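Local coordinates for A putative transcriptional regulator (Rhodococcus sp., PDB 2HKU), which probably binds DNA as a TetR-family transcriptional regulator, with a helix-turn-helix motif in front of an all-helical C-terminal region, at residues 125-128 against 129-132; 170-173 against 174-178. All coordinates share one frame; numbering follows the deposited sequence.

Both contacts are local, each made within a single helix of the C-terminal region, and neither closes a long loop. From the N terminus, contact 1 comes first, in the opening turns of helix 125-152, where Leu127 and Leu130 rest on helix 63-87 and Ile131 on helix 108-120. Contact 2 follows in the middle of the next helix, 161-181, packed among helices 92-104, 108-120 and 190-201. They lie in series, without nesting or crossing, their centres about 21 Å apart and their nearest atoms about 8 Å apart. Helix 108-120 is a common neighbour, and both contacts touch the second subunit, contact 2 with more of its residues.

Contact 1 of 2, residues 125-128 against 129-132; sequences SELR and DLIT
Arg128 and Thr132 meet one turn apart at the start of helix 125-152, through both backbone and side chain. Following Arg128 outward, CB lies against the backbone N of the next residue, Asp129. CG stands anti to its own backbone N (chi1 -165°), and a bend at chi2 then swings the chain toward the next turn. At the tip the guanidinium comes obliquely to the threonine methyl, Arg128 NH1 lying 3.8 Å from Thr132 CG2.

Beneath this, Arg128 O takes two donors from one residue. Thr132 N reaches it at 2.8 Å with an N-H...O angle of 167°, and Thr132 OG1 adds a longer bond of 3.2 Å to the same Arg128 O. With chi1 at 60°, OG1 sits between Thr132's own N and carbonyl carbon and turns back toward the preceding turn.

One turn earlier Asp129 N donates to Ser125 O at 3.0 Å, whereas the bonds of Leu130 N and Ile131 N to Leu127 O are weak. On the side toward helix 63-87 Leu127 CD1 touches Leu130 CD2 at 4.1 Å, and both leucines pack on Val68 of that helix. Ala181 of the second subunit packs on Arg128, Ile131 and Thr132.

The second bond to Arg128 O thus occupies the threonine hydroxyl on its own helix, while the methyl is the part of Thr132 that meets the arginine tip.

Contact 2 of 2, residues 170-173 against 174-178; sequences SAIF and GLVIQ
This is a buried, helix-internal contact in the middle of helix 161-181, within the C-terminal region, where the helix packs against its own chain and against the second subunit. Four backbone bonds hold the turns together: Gly174 N to Ser170 O (3.0 Å), Leu175 N to Ala171 O (2.7 Å), Val176 N to Ile172 O and Ile177 N to Phe173 O.

Side chains one turn apart meet lightly. Leu175 CG lies anti to its carbonyl carbon (chi1 -63°), which lays CG and CD1 back over Ala171 O and brings Leu175 CD1 to 4.2 Å from Ala171 CB. Ile172 CG2 and Val176 CG2 meet more loosely, at 4.4 Å. Ile177 CG1 and CD1 fold over the carbonyl of Phe173, with CG1 3.2 Å from Phe173 O.

Gln178 turns its amide back to the same helix, NE2 donating to Gly174 O at 2.9 Å while Gln178 N bonds that oxygen from the opposite face of its carbonyl plane. Helix 190-201 adds Ile197 beside Ala171, Ile172 and Leu175. Ile177 of the second subunit packs on Phe173, and Ser170 of that subunit on Leu175 and Gln178.

Ser170 OG bonds to Lys166 O and Gln178 NE2 to Gly174 O, so two polar side chains facing the second subunit each have a partner on their own helix, which probably lowers the cost of burying them there.

Contact 1 of 2, residues 125-128 against 129-132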
ATOM      1  N   SER A 125     -16.843   2.320  12.857  1.00 60.17           N
ATOM      2  CA  SER A 125     -16.843   3.729  12.436  1.00 58.75           C
ATOM      3  C   SER A 125     -15.986   4.600  13.357  1.00 57.50           C
ATOM      4  O   SER A 125     -15.413   5.570  12.866  1.00 57.10           O
ATOM      5  CB  SER A 125     -18.274   4.306  12.275  1.00 58.99           C
ATOM      6  OG  SER A 125     -18.781   4.812  13.515  1.00 58.62           O
ATOM      7  N   GLU A 126     -15.863   4.256  14.653  1.00 55.87           N
ATOM      8  CA  GLU A 126     -15.020   5.060  15.567  1.00 54.27           C
ATOM      9  C   GLU A 126     -13.939   5.427  14.604  1.00 52.93           C
ATOM     10  O   GLU A 126     -13.443   6.582  14.588  1.00 53.48           O
ATOM     11  CB  GLU A 126     -14.451   4.286  16.748  1.00 54.78           C
ATOM     12  CG  GLU A 126     -15.353   3.329  17.452  1.00 55.11           C
ATOM     13  CD  GLU A 126     -14.534   2.159  17.988  1.00 57.59           C
ATOM     14  OE1 GLU A 126     -13.580   2.401  18.790  1.00 57.33           O
ATOM     15  OE2 GLU A 126     -14.831   1.011  17.592  1.00 57.90           O
ATOM     16  N   LEU A 127     -13.399   4.425  13.908  1.00 50.36           N
ATOM     17  CA  LEU A 127     -12.066   3.938  14.128  1.00 46.86           C
ATOM     18  C   LEU A 127     -11.681   4.235  12.641  1.00 43.16           C
ATOM     19  O   LEU A 127     -10.646   4.782  12.374  1.00 39.75           O
ATOM     20  CB  LEU A 127     -11.951   2.466  14.507  1.00 47.74           C
ATOM     21  CG  LEU A 127     -10.819   2.137  15.494  1.00 48.28           C
ATOM     22  CD1 LEU A 127     -10.895   2.952  16.790  1.00 47.69           C
ATOM     23  CD2 LEU A 127     -10.763   0.649  15.804  1.00 47.01           C
ATOM     24  N   ARG A 128     -12.592   3.882  11.715  1.00 40.35           N
ATOM     25  CA  ARG A 128     -12.617   4.367  10.351  1.00 38.59           C
ATOM     26  C   ARG A 128     -12.531   5.929  10.235  1.00 36.42           C
ATOM     27  O   ARG A 128     -11.864   6.433   9.361  1.00 34.30           O
ATOM     28  CB  ARG A 128     -13.866   3.843   9.651  1.00 38.98           C
ATOM     29  CG  ARG A 128     -13.859   3.963   8.175  1.00 44.54           C
ATOM     30  CD  ARG A 128     -15.207   4.477   7.660  1.00 52.84           C
ATOM     31  NE  ARG A 128     -15.365   4.217   6.225  1.00 63.21           N
ATOM     32  CZ  ARG A 128     -15.540   5.145   5.269  1.00 66.58           C
ATOM     33  NH1 ARG A 128     -15.611   6.449   5.570  1.00 67.41           N
ATOM     34  NH2 ARG A 128     -15.671   4.755   3.994  1.00 67.75           N
ATOM     35  N   ASP A 129     -13.189   6.666  11.138  1.00 33.28           N
ATOM     36  CA  ASP A 129     -13.124   8.134  11.159  1.00 32.00           C
ATOM     37  C   ASP A 129     -11.732   8.706  11.465  1.00 29.51           C
ATOM     38  O   ASP A 129     -11.320   9.736  10.915  1.00 26.72           O
ATOM     39  CB  ASP A 129     -14.162   8.668  12.125  1.00 33.23           C
ATOM     40  CG  ASP A 129     -15.615   8.391  11.660  1.00 36.25           C
ATOM     41  OD1 ASP A 129     -15.886   7.944  10.504  1.00 37.99           O
ATOM     42  OD2 ASP A 129     -16.489   8.592  12.506  1.00 41.34           O
ATOM     43  N   LEU A 130     -11.002   8.033  12.342  1.00 28.25           N
ATOM     44  CA  LEU A 130      -9.598   8.398  12.645  1.00 29.75           C
ATOM     45  C   LEU A 130      -8.754   8.217  11.374  1.00 28.10           C
ATOM     46  O   LEU A 130      -7.933   9.089  11.044  1.00 29.07           O
ATOM     47  CB  LEU A 130      -9.022   7.433  13.680  1.00 31.27           C
ATOM     48  CG  LEU A 130      -8.753   7.727  15.170  1.00 34.65           C
ATOM     49  CD1 LEU A 130      -9.549   8.834  15.707  1.00 34.72           C
ATOM     50  CD2 LEU A 130      -8.828   6.476  16.083  1.00 29.44           C
ATOM     51  N   ILE A 131      -8.963   7.073  10.692  1.00 26.55           N
ATOM     52  CA  ILE A 131      -8.255   6.716   9.486  1.00 25.43           C
ATOM     53  C   ILE A 131      -8.557   7.740   8.408  1.00 24.17           C
ATOM     54  O   ILE A 131      -7.628   8.240   7.749  1.00 23.54           O
ATOM     55  CB  ILE A 131      -8.622   5.263   8.903  1.00 25.38           C
ATOM     56  CG1 ILE A 131      -8.064   4.095   9.765  1.00 28.23           C
ATOM     57  CG2 ILE A 131      -8.027   5.082   7.503  1.00 27.36           C
ATOM     58  CD1 ILE A 131      -6.588   4.096   9.988  1.00 30.43           C
ATOM     59  N   THR A 132      -9.860   7.983   8.145  1.00 21.66           N
ATOM     60  CA  THR A 132     -10.231   8.894   7.088  1.00 22.13           C
ATOM     61  C   THR A 132      -9.811  10.326   7.396  1.00 21.80           C
ATOM     62  O   THR A 132      -9.404  11.067   6.490  1.00 21.27           O
ATOM     63  CB  THR A 132     -11.726   8.755   6.602  1.00 22.91           C
ATOM     64  OG1 THR A 132     -12.592   8.998   7.672  1.00 28.11           O
ATOM     65  CG2 THR A 132     -11.979   7.422   6.241  1.00 22.52           C
TER

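Contact 2 of 2, residues 170-173 against 174-178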
ATOM      1  N   SER A 170      -0.595   7.499  -2.447  1.00 16.96           N
ATOM      2  CA  SER A 170      -0.794   6.045  -2.717  1.00 19.64           C
ATOM      3  C   SER A 170       0.446   5.334  -3.233  1.00 18.65           C
ATOM      4  O   SER A 170       0.670   4.201  -2.870  1.00 18.62           O
ATOM      5  CB  SER A 170      -1.905   5.844  -3.708  1.00 20.00           C
ATOM      6  OG  SER A 170      -1.645   6.646  -4.820  1.00 27.73           O
ATOM      7  N   ALA A 171       1.290   6.038  -4.011  1.00 20.39           N
ATOM      8  CA  ALA A 171       2.697   5.554  -4.334  1.00 20.90           C
ATOM      9  C   ALA A 171       3.546   5.314  -3.061  1.00 20.75           C
ATOM     10  O   ALA A 171       4.192   4.260  -2.877  1.00 19.41           O
ATOM     11  CB  ALA A 171       3.443   6.571  -5.285  1.00 22.10           C
ATOM     12  N   ILE A 172       3.597   6.338  -2.191  1.00 20.92           N
ATOM     13  CA  ILE A 172       4.279   6.163  -0.947  1.00 19.89           C
ATOM     14  C   ILE A 172       3.810   4.895  -0.186  1.00 19.30           C
ATOM     15  O   ILE A 172       4.637   4.097   0.198  1.00 19.55           O
ATOM     16  CB  ILE A 172       4.253   7.456  -0.039  1.00 20.12           C
ATOM     17  CG1 ILE A 172       5.047   8.628  -0.713  1.00 19.62           C
ATOM     18  CG2 ILE A 172       4.725   7.110   1.350  1.00 18.46           C
ATOM     19  CD1 ILE A 172       6.609   8.457  -0.734  1.00 21.84           C
ATOM     20  N   PHE A 173       2.495   4.737   0.021  1.00 19.90           N
ATOM     21  CA  PHE A 173       1.929   3.537   0.689  1.00 19.35           C
ATOM     22  C   PHE A 173       2.357   2.240   0.017  1.00 18.37           C
ATOM     23  O   PHE A 173       2.908   1.332   0.671  1.00 18.48           O
ATOM     24  CB  PHE A 173       0.382   3.619   0.747  1.00 17.62           C
ATOM     25  CG  PHE A 173      -0.149   4.809   1.541  1.00 16.95           C
ATOM     26  CD1 PHE A 173       0.519   5.279   2.671  1.00 16.05           C
ATOM     27  CD2 PHE A 173      -1.325   5.432   1.149  1.00 17.20           C
ATOM     28  CE1 PHE A 173      -0.034   6.416   3.384  1.00 17.97           C
ATOM     29  CE2 PHE A 173      -1.894   6.528   1.830  1.00 16.52           C
ATOM     30  CZ  PHE A 173      -1.263   7.015   2.895  1.00 21.83           C
ATOM     31  N   GLY A 174       2.193   2.186  -1.293  1.00 19.99           N
ATOM     32  CA  GLY A 174       2.534   0.932  -2.090  1.00 19.88           C
ATOM     33  C   GLY A 174       4.049   0.661  -2.124  1.00 22.08           C
ATOM     34  O   GLY A 174       4.503  -0.506  -2.106  1.00 21.95           O
ATOM     35  N   LEU A 175       4.852   1.722  -2.183  1.00 22.06           N
ATOM     36  CA  LEU A 175       6.322   1.543  -2.089  1.00 21.75           C
ATOM     37  C   LEU A 175       6.783   1.090  -0.710  1.00 21.06           C
ATOM     38  O   LEU A 175       7.619   0.184  -0.599  1.00 21.75           O
ATOM     39  CB  LEU A 175       7.115   2.806  -2.492  1.00 22.96           C
ATOM     40  CG  LEU A 175       6.901   3.188  -3.909  1.00 20.96           C
ATOM     41  CD1 LEU A 175       7.111   4.698  -4.299  1.00 23.40           C
ATOM     42  CD2 LEU A 175       7.679   2.247  -4.792  1.00 21.71           C
ATOM     43  N   VAL A 176       6.254   1.681   0.335  1.00 19.12           N
ATOM     44  CA  VAL A 176       6.573   1.237   1.708  1.00 19.86           C
ATOM     45  C   VAL A 176       6.173  -0.204   1.929  1.00 20.30           C
ATOM     46  O   VAL A 176       6.913  -0.940   2.529  1.00 20.26           O
ATOM     47  CB  VAL A 176       5.927   2.107   2.856  1.00 18.70           C
ATOM     48  CG1 VAL A 176       6.067   1.442   4.248  1.00 19.14           C
ATOM     49  CG2 VAL A 176       6.609   3.492   2.882  1.00 19.60           C
ATOM     50  N   ILE A 177       4.984  -0.586   1.492  1.00 19.16           N
ATOM     51  CA  ILE A 177       4.538  -1.940   1.722  1.00 20.37           C
ATOM     52  C   ILE A 177       5.460  -2.965   1.014  1.00 19.37           C
ATOM     53  O   ILE A 177       5.893  -3.953   1.616  1.00 19.07           O
ATOM     54  CB  ILE A 177       3.061  -2.116   1.203  1.00 18.55           C
ATOM     55  CG1 ILE A 177       2.122  -1.345   2.162  1.00 21.57           C
ATOM     56  CG2 ILE A 177       2.735  -3.594   1.295  1.00 21.17           C
ATOM     57  CD1 ILE A 177       0.718  -0.957   1.573  1.00 24.93           C
ATOM     58  N   GLN A 178       5.746  -2.754  -0.248  1.00 19.55           N
ATOM     59  CA  GLN A 178       6.525  -3.703  -1.031  1.00 20.68           C
ATOM     60  C   GLN A 178       7.970  -3.699  -0.661  1.00 22.94           C
ATOM     61  O   GLN A 178       8.691  -4.704  -0.755  1.00 23.49           O
ATOM     62  CB  GLN A 178       6.466  -3.301  -2.463  1.00 19.42           C
ATOM     63  CG  GLN A 178       5.015  -3.642  -3.024  1.00 18.96           C
ATOM     64  CD  GLN A 178       4.881  -3.232  -4.396  1.00 17.98           C
ATOM     65  OE1 GLN A 178       4.894  -4.079  -5.342  1.00 25.06           O
ATOM     66  NE2 GLN A 178       4.691  -1.946  -4.605  1.00 15.82           N
TER